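Local coordinates for Glucanase/chitosanase (Paenibacillus fukuinensis, PDB 4ZY9), which serves, in this CBM32 carbohydrate-binding module of a chitosanase/glucanase, to bind chitosan, while the whole enzyme probably hydrolyses glycosidic bonds in polysaccharides, at residues K13-A27 and R38-V52. The protein carries 1 engineered substitution. Sequence-based numbering, arbitrary orientation. Where two conformers were deposited one is given.
Sequences KTATASSIEGAGFEA and RWASAEGVDPQWIYV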
# COMPACT_ATOMS: atom_id res chain seq x y z
N LYS A 13 1.66 -11.81 -2.70
CA LYS A 13 2.80 -11.72 -1.82
C LYS A 13 2.32 -11.41 -0.42
O LYS A 13 1.21 -10.99 -0.19
CB LYS A 13 3.70 -10.63 -2.27
CG LYS A 13 4.36 -10.83 -3.61
CD LYS A 13 5.22 -12.08 -3.66
CE LYS A 13 6.19 -12.02 -4.78
NZ LYS A 13 5.36 -12.21 -5.95
N THR A 14 3.19 -11.68 0.57
CA THR A 14 2.79 -11.49 2.00
C THR A 14 2.76 -9.99 2.33
O THR A 14 3.67 -9.26 2.03
CB THR A 14 3.88 -12.17 2.87
OG1 THR A 14 4.03 -13.56 2.49
CG2 THR A 14 3.53 -12.09 4.36
N ALA A 15 1.72 -9.64 3.00
CA ALA A 15 1.48 -8.26 3.36
C ALA A 15 1.36 -8.05 4.86
O ALA A 15 0.89 -9.00 5.57
CB ALA A 15 0.25 -7.64 2.66
N THR A 16 1.67 -6.89 5.34
CA THR A 16 1.68 -6.50 6.75
C THR A 16 1.02 -5.18 6.89
O THR A 16 1.43 -4.28 6.10
CB THR A 16 3.14 -6.47 7.23
OG1 THR A 16 3.73 -7.77 6.96
CG2 THR A 16 3.22 -6.20 8.66
N ALA A 17 0.21 -4.94 7.85
CA ALA A 17 -0.43 -3.63 8.07
C ALA A 17 -0.31 -3.17 9.46
O ALA A 17 -0.13 -4.02 10.41
CB ALA A 17 -1.91 -3.62 7.66
N SER A 18 -0.49 -1.95 9.74
CA SER A 18 -0.50 -1.44 11.07
C SER A 18 -1.71 -1.97 11.87
O SER A 18 -1.56 -2.18 13.11
CB SER A 18 -0.69 0.10 11.03
OG SER A 18 -1.71 0.45 10.14
N SER A 19 -2.84 -2.23 11.30
CA SER A 19 -4.01 -2.75 11.98
C SER A 19 -4.93 -3.32 10.92
O SER A 19 -4.78 -2.97 9.67
CB SER A 19 -4.74 -1.73 12.79
OG SER A 19 -5.33 -0.76 11.98
N ILE A 20 -5.93 -4.08 11.34
CA ILE A 20 -6.98 -4.52 10.48
C ILE A 20 -8.31 -4.29 11.20
O ILE A 20 -8.36 -4.29 12.47
CB ILE A 20 -6.88 -6.01 10.01
CG1 ILE A 20 -7.06 -6.98 11.20
CG2 ILE A 20 -5.56 -6.21 9.25
CD1 ILE A 20 -7.09 -8.36 10.69
N GLU A 21 -9.36 -4.11 10.49
CA GLU A 21 -10.67 -3.87 11.04
C GLU A 21 -11.15 -5.12 11.76
O GLU A 21 -11.82 -4.93 12.86
CB GLU A 21 -11.67 -3.48 9.95
CG GLU A 21 -13.00 -2.96 10.49
CD GLU A 21 -13.99 -2.82 9.36
OE1 GLU A 21 -15.01 -3.57 9.23
OE2 GLU A 21 -13.77 -1.96 8.54
N GLY A 22 -10.88 -6.29 11.26
CA GLY A 22 -11.35 -7.60 11.80
C GLY A 22 -11.01 -8.64 10.79
O GLY A 22 -10.52 -8.34 9.69
N ALA A 23 -11.39 -9.88 11.09
CA ALA A 23 -11.35 -10.94 10.17
C ALA A 23 -12.08 -10.65 8.89
O ALA A 23 -13.20 -10.18 8.91
CB ALA A 23 -11.86 -12.24 10.80
N GLY A 24 -11.44 -10.95 7.81
CA GLY A 24 -11.92 -10.71 6.55
C GLY A 24 -11.36 -9.42 5.89
O GLY A 24 -11.56 -9.25 4.65
N PHE A 25 -10.58 -8.66 6.62
CA PHE A 25 -9.99 -7.36 6.15
C PHE A 25 -8.51 -7.36 6.32
O PHE A 25 -7.89 -6.29 6.46
CB PHE A 25 -10.66 -6.24 6.93
CG PHE A 25 -12.13 -6.12 6.60
CD1 PHE A 25 -12.50 -5.69 5.33
CD2 PHE A 25 -13.14 -6.48 7.49
CE1 PHE A 25 -13.85 -5.58 4.97
CE2 PHE A 25 -14.47 -6.29 7.15
CZ PHE A 25 -14.82 -5.83 5.93
N GLU A 26 -7.93 -8.54 6.26
CA GLU A 26 -6.49 -8.72 6.42
C GLU A 26 -5.70 -7.95 5.33
O GLU A 26 -6.19 -7.71 4.21
CB GLU A 26 -6.11 -10.20 6.33
CG GLU A 26 -6.65 -11.09 7.45
CD GLU A 26 -8.13 -11.45 7.26
OE1 GLU A 26 -8.70 -11.29 6.18
OE2 GLU A 26 -8.76 -11.93 8.28
N ALA A 27 -4.49 -7.61 5.67
CA ALA A 27 -3.59 -6.90 4.71
C ALA A 27 -3.47 -7.66 3.41
O ALA A 27 -3.47 -7.03 2.34
CB ALA A 27 -2.24 -6.72 5.36
N ARG A 38 -10.89 -6.55 0.34
CA ARG A 38 -10.03 -5.39 0.68
C ARG A 38 -9.40 -5.54 2.04
O ARG A 38 -9.97 -6.19 2.94
CB ARG A 38 -10.92 -4.12 0.64
CG ARG A 38 -12.14 -4.08 1.61
CD ARG A 38 -13.00 -2.94 1.28
NE ARG A 38 -14.23 -3.02 2.06
CZ ARG A 38 -14.46 -2.44 3.23
NH1 ARG A 38 -13.58 -1.57 3.74
NH2 ARG A 38 -15.62 -2.60 3.85
N TRP A 39 -8.20 -4.97 2.17
CA TRP A 39 -7.70 -4.60 3.49
C TRP A 39 -8.52 -3.44 3.99
O TRP A 39 -8.82 -2.50 3.23
CB TRP A 39 -6.24 -4.17 3.38
CG TRP A 39 -5.74 -3.50 4.58
CD1 TRP A 39 -5.60 -4.11 5.88
CD2 TRP A 39 -5.29 -2.15 4.73
NE1 TRP A 39 -5.11 -3.18 6.74
CE2 TRP A 39 -4.89 -1.97 6.10
CE3 TRP A 39 -5.17 -1.05 3.86
CZ2 TRP A 39 -4.31 -0.81 6.57
CZ3 TRP A 39 -4.66 0.10 4.33
CH2 TRP A 39 -4.24 0.24 5.68
N ALA A 40 -8.80 -3.43 5.28
CA ALA A 40 -9.36 -2.20 5.95
C ALA A 40 -8.65 -2.13 7.30
O ALA A 40 -8.56 -3.18 8.01
CB ALA A 40 -10.86 -2.31 6.12
N SER A 41 -8.19 -0.97 7.67
CA SER A 41 -7.50 -0.77 8.96
C SER A 41 -8.53 -0.62 10.06
O SER A 41 -9.74 -0.46 9.84
CB SER A 41 -6.70 0.58 8.86
OG SER A 41 -7.48 1.71 8.88
N ALA A 42 -8.03 -0.53 11.31
CA ALA A 42 -8.87 -0.01 12.35
C ALA A 42 -9.35 1.34 12.03
O ALA A 42 -8.64 2.08 11.34
CB ALA A 42 -8.13 -0.00 13.69
N GLU A 43 -10.50 1.76 12.52
CA GLU A 43 -11.06 3.02 12.19
C GLU A 43 -10.75 4.09 13.25
O GLU A 43 -10.57 3.77 14.46
CB GLU A 43 -12.59 2.91 12.04
CG GLU A 43 -13.09 1.80 11.09
CD GLU A 43 -14.65 1.65 11.00
OE1 GLU A 43 -15.14 1.22 12.07
OE2 GLU A 43 -15.39 1.93 9.96
N GLY A 44 -10.80 5.32 12.85
CA GLY A 44 -10.69 6.44 13.79
C GLY A 44 -9.31 6.85 14.24
O GLY A 44 -9.20 7.71 15.14
N VAL A 45 -8.25 6.33 13.68
CA VAL A 45 -6.93 6.50 14.20
C VAL A 45 -5.93 6.66 13.09
O VAL A 45 -5.85 5.85 12.12
CB VAL A 45 -6.48 5.27 14.99
CG1 VAL A 45 -5.04 5.30 15.41
CG2 VAL A 45 -7.31 4.96 16.22
N ASP A 46 -5.15 7.75 13.17
CA ASP A 46 -4.06 8.04 12.25
C ASP A 46 -2.75 7.85 12.93
O ASP A 46 -2.67 8.16 14.18
CB ASP A 46 -4.18 9.50 11.78
CG ASP A 46 -5.49 9.75 11.09
OD1 ASP A 46 -5.83 8.99 10.14
OD2 ASP A 46 -6.23 10.65 11.49
N PRO A 47 -1.69 7.43 12.30
CA PRO A 47 -1.65 6.98 10.90
C PRO A 47 -2.03 5.53 10.79
O PRO A 47 -2.23 4.81 11.78
CB PRO A 47 -0.16 7.15 10.53
CG PRO A 47 0.57 6.72 11.85
CD PRO A 47 -0.35 7.28 12.94
N GLN A 48 -2.15 5.02 9.58
CA GLN A 48 -2.20 3.61 9.27
C GLN A 48 -1.34 3.30 8.11
O GLN A 48 -1.04 4.19 7.30
CB GLN A 48 -3.63 3.12 9.01
CG GLN A 48 -4.57 3.41 10.13
CD GLN A 48 -4.38 2.60 11.42
OE1 GLN A 48 -4.91 3.04 12.51
NE2 GLN A 48 -3.84 1.45 11.35
N TRP A 49 -0.94 2.10 7.90
CA TRP A 49 0.00 1.70 6.79
C TRP A 49 -0.19 0.30 6.41
O TRP A 49 -0.68 -0.54 7.23
CB TRP A 49 1.46 2.08 7.15
CG TRP A 49 1.99 1.47 8.41
CD1 TRP A 49 2.12 2.11 9.61
CD2 TRP A 49 2.37 0.12 8.63
NE1 TRP A 49 2.59 1.29 10.55
CE2 TRP A 49 2.81 0.05 10.02
CE3 TRP A 49 2.47 -0.99 7.85
CZ2 TRP A 49 3.25 -1.15 10.61
CZ3 TRP A 49 2.87 -2.24 8.49
CH2 TRP A 49 3.26 -2.26 9.81
N ILE A 50 0.26 -0.05 5.21
CA ILE A 50 0.29 -1.39 4.74
C ILE A 50 1.49 -1.55 3.86
O ILE A 50 1.75 -0.64 3.02
CB ILE A 50 -1.02 -1.76 4.01
CG1 ILE A 50 -1.01 -3.22 3.51
CG2 ILE A 50 -1.35 -0.78 2.88
CD1 ILE A 50 -2.37 -3.70 3.19
N TYR A 51 2.23 -2.63 3.96
CA TYR A 51 3.31 -2.90 3.06
C TYR A 51 3.26 -4.31 2.56
O TYR A 51 2.61 -5.21 3.16
CB TYR A 51 4.76 -2.60 3.60
CG TYR A 51 5.26 -3.46 4.72
CD1 TYR A 51 5.73 -4.74 4.53
CD2 TYR A 51 5.33 -2.97 5.99
CE1 TYR A 51 6.28 -5.47 5.58
CE2 TYR A 51 5.89 -3.72 7.05
CZ TYR A 51 6.33 -4.94 6.78
OH TYR A 51 6.89 -5.67 7.84
N VAL A 52 3.91 -4.57 1.43
CA VAL A 52 4.09 -5.87 0.80
C VAL A 52 5.53 -6.23 0.77
O VAL A 52 6.38 -5.41 0.52
CB VAL A 52 3.43 -5.94 -0.59
CG1 VAL A 52 4.00 -4.96 -1.56
CG2 VAL A 52 3.40 -7.34 -1.12
O HOH W 1 -12.06 0.12 8.43
O HOH W 2 -14.95 -1.18 6.33
O HOH W 3 -12.48 -8.09 2.21
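Thr-16 and Tyr-51 form a hydrogen-bonded antiparallel pair: Thr-16 N gives its hydrogen to Tyr-51 O, and Tyr-51 N returns one to Thr-16 O at 2.8 Å and 170°. On the same side of the sheet, beta-branched Thr-16 lays CB over the Tyr-51 ring face, 3.8 Å from its centroid. Past the end of strand 14-17 the ladder passes to a side chain. Ser-18 N still bonds to Trp-49 O, but Trp-49 N is met by Ser-18 OG (2.9 Å), which chi1 of 46° places between the backbone N and carbonyl carbon. Ser-18 CB itself lies over the five-membered ring of Trp-49, 3.6 Å from its centroid; an alanine in place of Trp-49 would probably uncover Ser-18 CB and deprive Arg-116 of its cation-pi partner. Strand 14-17 is an outermost strand of one sheet in the beta-sandwich of this CBM32 module, and the loop after it packs against strand 39-40 of the other sheet. There the buried indole N-H of Trp-39 is satisfied by Ser-19 O (NE1 to O 3.0 Å), which lies in the ring plane, while Ala-17 is small enough to let the indole close in, its CB 3.4 Å from Trp-39 NE1. Like Ser-18, Ser-19 has a hydroxyl short enough to take up a facing backbone N-H, its OG accepting from Ala-42 N at 2.8 Å; Glu-21 N donates to Ala-40 O, and Ala-40 N to Phe-25 O. Two waters donate to Glu-21 OE2; one also donates to Ser-41 O, and the other accepts from Arg-38 NH2. The Arg-38 guanidinium, whose NH1 bonds to Ser-129 OG, has Phe-25 CE1 over one face, 3.6 Å from Arg-38 CZ, the Phe-25 ring turned 57° from the guanidinium plane.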